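ATP-citrate lyase beta-subunit (PDB 6HXJ) probably takes part in making acetyl-CoA and oxaloacetate from citrate and CoA, a cleavage driven by ATP hydrolysis. Local coordinates at residues Y106-G111 with E117-K122. Residues are numbered along the deposited sequence; the frame is centred on the assembly and turned at random.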
loop_
_atom_site.group_PDB
_atom_site.type_symbol
_atom_site.label_atom_id
_atom_site.label_comp_id
_atom_site.label_asym_id
_atom_site.label_seq_id
_atom_site.Cartn_x
_atom_site.Cartn_y
_atom_site.Cartn_z
ATOM N N TYR A 106 -54.302 -57.161 -21.512
ATOM C CA TYR A 106 -52.872 -56.903 -21.552
ATOM C C TYR A 106 -52.601 -55.576 -22.242
ATOM O O TYR A 106 -53.202 -55.276 -23.274
ATOM C CB TYR A 106 -52.140 -58.061 -22.252
ATOM C CG TYR A 106 -50.661 -57.841 -22.479
ATOM C CD1 TYR A 106 -49.754 -57.933 -21.431
ATOM C CD2 TYR A 106 -50.159 -57.591 -23.754
ATOM C CE1 TYR A 106 -48.389 -57.739 -21.636
ATOM C CE2 TYR A 106 -48.795 -57.384 -23.972
ATOM C CZ TYR A 106 -47.910 -57.466 -22.909
ATOM O OH TYR A 106 -46.558 -57.294 -23.112
ATOM N N VAL A 107 -51.752 -54.762 -21.610
ATOM C CA VAL A 107 -51.270 -53.466 -22.096
ATOM C C VAL A 107 -49.782 -53.407 -21.814
ATOM O O VAL A 107 -49.352 -53.732 -20.718
ATOM C CB VAL A 107 -51.942 -52.196 -21.494
ATOM C CG1 VAL A 107 -51.254 -50.937 -22.003
ATOM C CG2 VAL A 107 -53.440 -52.139 -21.749
ATOM N N SER A 108 -49.002 -52.979 -22.786
ATOM C CA SER A 108 -47.580 -52.754 -22.632
ATOM C C SER A 108 -47.148 -51.745 -23.651
ATOM O O SER A 108 -47.618 -51.760 -24.792
ATOM C CB SER A 108 -46.767 -54.035 -22.783
ATOM O OG SER A 108 -46.720 -54.482 -24.127
ATOM N N ILE A 109 -46.249 -50.864 -23.230
ATOM C CA ILE A 109 -45.611 -49.842 -24.056
ATOM C C ILE A 109 -44.084 -50.031 -23.923
ATOM O O ILE A 109 -43.550 -49.939 -22.821
ATOM C CB ILE A 109 -46.162 -48.413 -23.780
ATOM C CG1 ILE A 109 -45.468 -47.370 -24.638
ATOM C CG2 ILE A 109 -46.157 -48.016 -22.305
ATOM C CD1 ILE A 109 -46.384 -46.293 -25.159
ATOM N N ILE A 110 -43.450 -50.478 -25.011
ATOM C CA ILE A 110 -42.029 -50.824 -25.049
ATOM C C ILE A 110 -41.329 -49.895 -26.007
ATOM O O ILE A 110 -41.715 -49.825 -27.180
ATOM C CB ILE A 110 -41.808 -52.335 -25.363
ATOM C CG1 ILE A 110 -42.498 -52.726 -26.712
ATOM C CG2 ILE A 110 -42.337 -53.179 -24.202
ATOM C CD1 ILE A 110 -42.830 -54.210 -27.028
ATOM N N GLY A 111 -40.357 -49.136 -25.495
ATOM C CA GLY A 111 -39.621 -48.162 -26.284
ATOM C C GLY A 111 -38.737 -48.786 -27.341
ATOM O O GLY A 111 -38.315 -49.938 -27.197
ATOM N N GLU A 117 -43.821 -48.681 -28.845
ATOM C CA GLU A 117 -44.821 -49.553 -29.432
ATOM C C GLU A 117 -45.823 -49.921 -28.348
ATOM O O GLU A 117 -45.417 -50.333 -27.255
ATOM C CB GLU A 117 -44.165 -50.810 -29.982
ATOM C CG GLU A 117 -45.016 -51.557 -30.988
ATOM C CD GLU A 117 -44.352 -52.777 -31.600
ATOM O OE1 GLU A 117 -43.751 -53.581 -30.848
ATOM O OE2 GLU A 117 -44.434 -52.924 -32.842
ATOM N N LEU A 118 -47.117 -49.737 -28.634
ATOM C CA LEU A 118 -48.169 -50.062 -27.700
ATOM C C LEU A 118 -48.805 -51.356 -28.137
ATOM O O LEU A 118 -49.330 -51.433 -29.241
ATOM C CB LEU A 118 -49.180 -48.921 -27.625
ATOM C CG LEU A 118 -50.372 -49.076 -26.678
ATOM C CD1 LEU A 118 -49.964 -49.135 -25.211
ATOM C CD2 LEU A 118 -51.349 -47.975 -26.885
ATOM N N LEU A 119 -48.696 -52.389 -27.303
ATOM C CA LEU A 119 -49.271 -53.699 -27.584
ATOM C C LEU A 119 -50.511 -53.825 -26.716
ATOM O O LEU A 119 -50.465 -53.512 -25.521
ATOM C CB LEU A 119 -48.256 -54.835 -27.305
ATOM C CG LEU A 119 -47.279 -55.181 -28.444
ATOM C CD1 LEU A 119 -46.242 -54.122 -28.625
ATOM C CD2 LEU A 119 -46.568 -56.477 -28.175
ATOM N N ILE A 120 -51.636 -54.216 -27.329
ATOM C CA ILE A 120 -52.900 -54.371 -26.619
ATOM C C ILE A 120 -53.532 -55.747 -26.877
ATOM O O ILE A 120 -53.519 -56.244 -27.996
ATOM C CB ILE A 120 -53.870 -53.182 -26.914
ATOM C CG1 ILE A 120 -55.022 -53.129 -25.892
ATOM C CG2 ILE A 120 -54.387 -53.153 -28.379
ATOM C CD1 ILE A 120 -55.759 -51.877 -25.912
ATOM N N SER A 121 -54.096 -56.351 -25.841
ATOM C CA SER A 121 -54.794 -57.627 -25.993
ATOM C C SER A 121 -56.022 -57.686 -25.113
ATOM O O SER A 121 -56.029 -57.139 -24.012
ATOM C CB SER A 121 -53.878 -58.805 -25.681
ATOM O OG SER A 121 -54.446 -60.006 -26.170
ATOM N N LYS A 122 -57.059 -58.358 -25.597
ATOM C CA LYS A 122 -58.298 -58.568 -24.844
ATOM C C LYS A 122 -58.134 -59.798 -23.944
ATOM O O LYS A 122 -58.861 -59.939 -22.963
ATOM C CB LYS A 122 -59.473 -58.753 -25.810
ATOM C CG LYS A 122 -60.763 -58.095 -25.346
ATOM C CD LYS A 122 -61.872 -58.224 -26.386
ATOM C CE LYS A 122 -63.217 -57.856 -25.812
ATOM N NZ LYS A 122 -64.332 -58.372 -26.648
#
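A β-hairpin in the ATP-grasp region pairs Tyr106, Ser108 and Ile110 of strand 104-112 with Ser121, Leu119 and Glu117 of strand 115-121. The strand segments run antiparallel at 167°, and each of these three pairs is doubly hydrogen-bonded through its backbone. At the middle pair Leu119 N reaches Ser108 O at 2.8 Å, while Ser108 N gives its hydrogen to Leu119 O.

One face of the sheet carries Tyr106, Ser108, Ile110, Glu117, Leu119 and Ser121. With CG trans to the backbone N (chi1 174°), the Tyr106 ring leans along its own strand, and its OH accepts a hydrogen bond from Ser108 OG at 3.0 Å, tying down the far end of the ring. Ser121 CB sits at the ring edge, and Ser121 OG bonds Ser134. Further along, Ile110 CD1 meets Leu119 CD1 at 3.8 Å, and Ile110 lies alongside Glu117, both pointing the same way.

On the other face Leu118 CD1 reaches across the strands to Val107 CG1 at 3.9 Å and to Ile109 CB at 4.1 Å. Helix 163-181 packs on this side: Leu175 touches Val107 and Ile109, and Val168 touches Ile120. Strands 184-195 and 136-141 flank the hairpin, so that both its strands lie inside an antiparallel sheet backed by a helix, as in ATP-grasp domains.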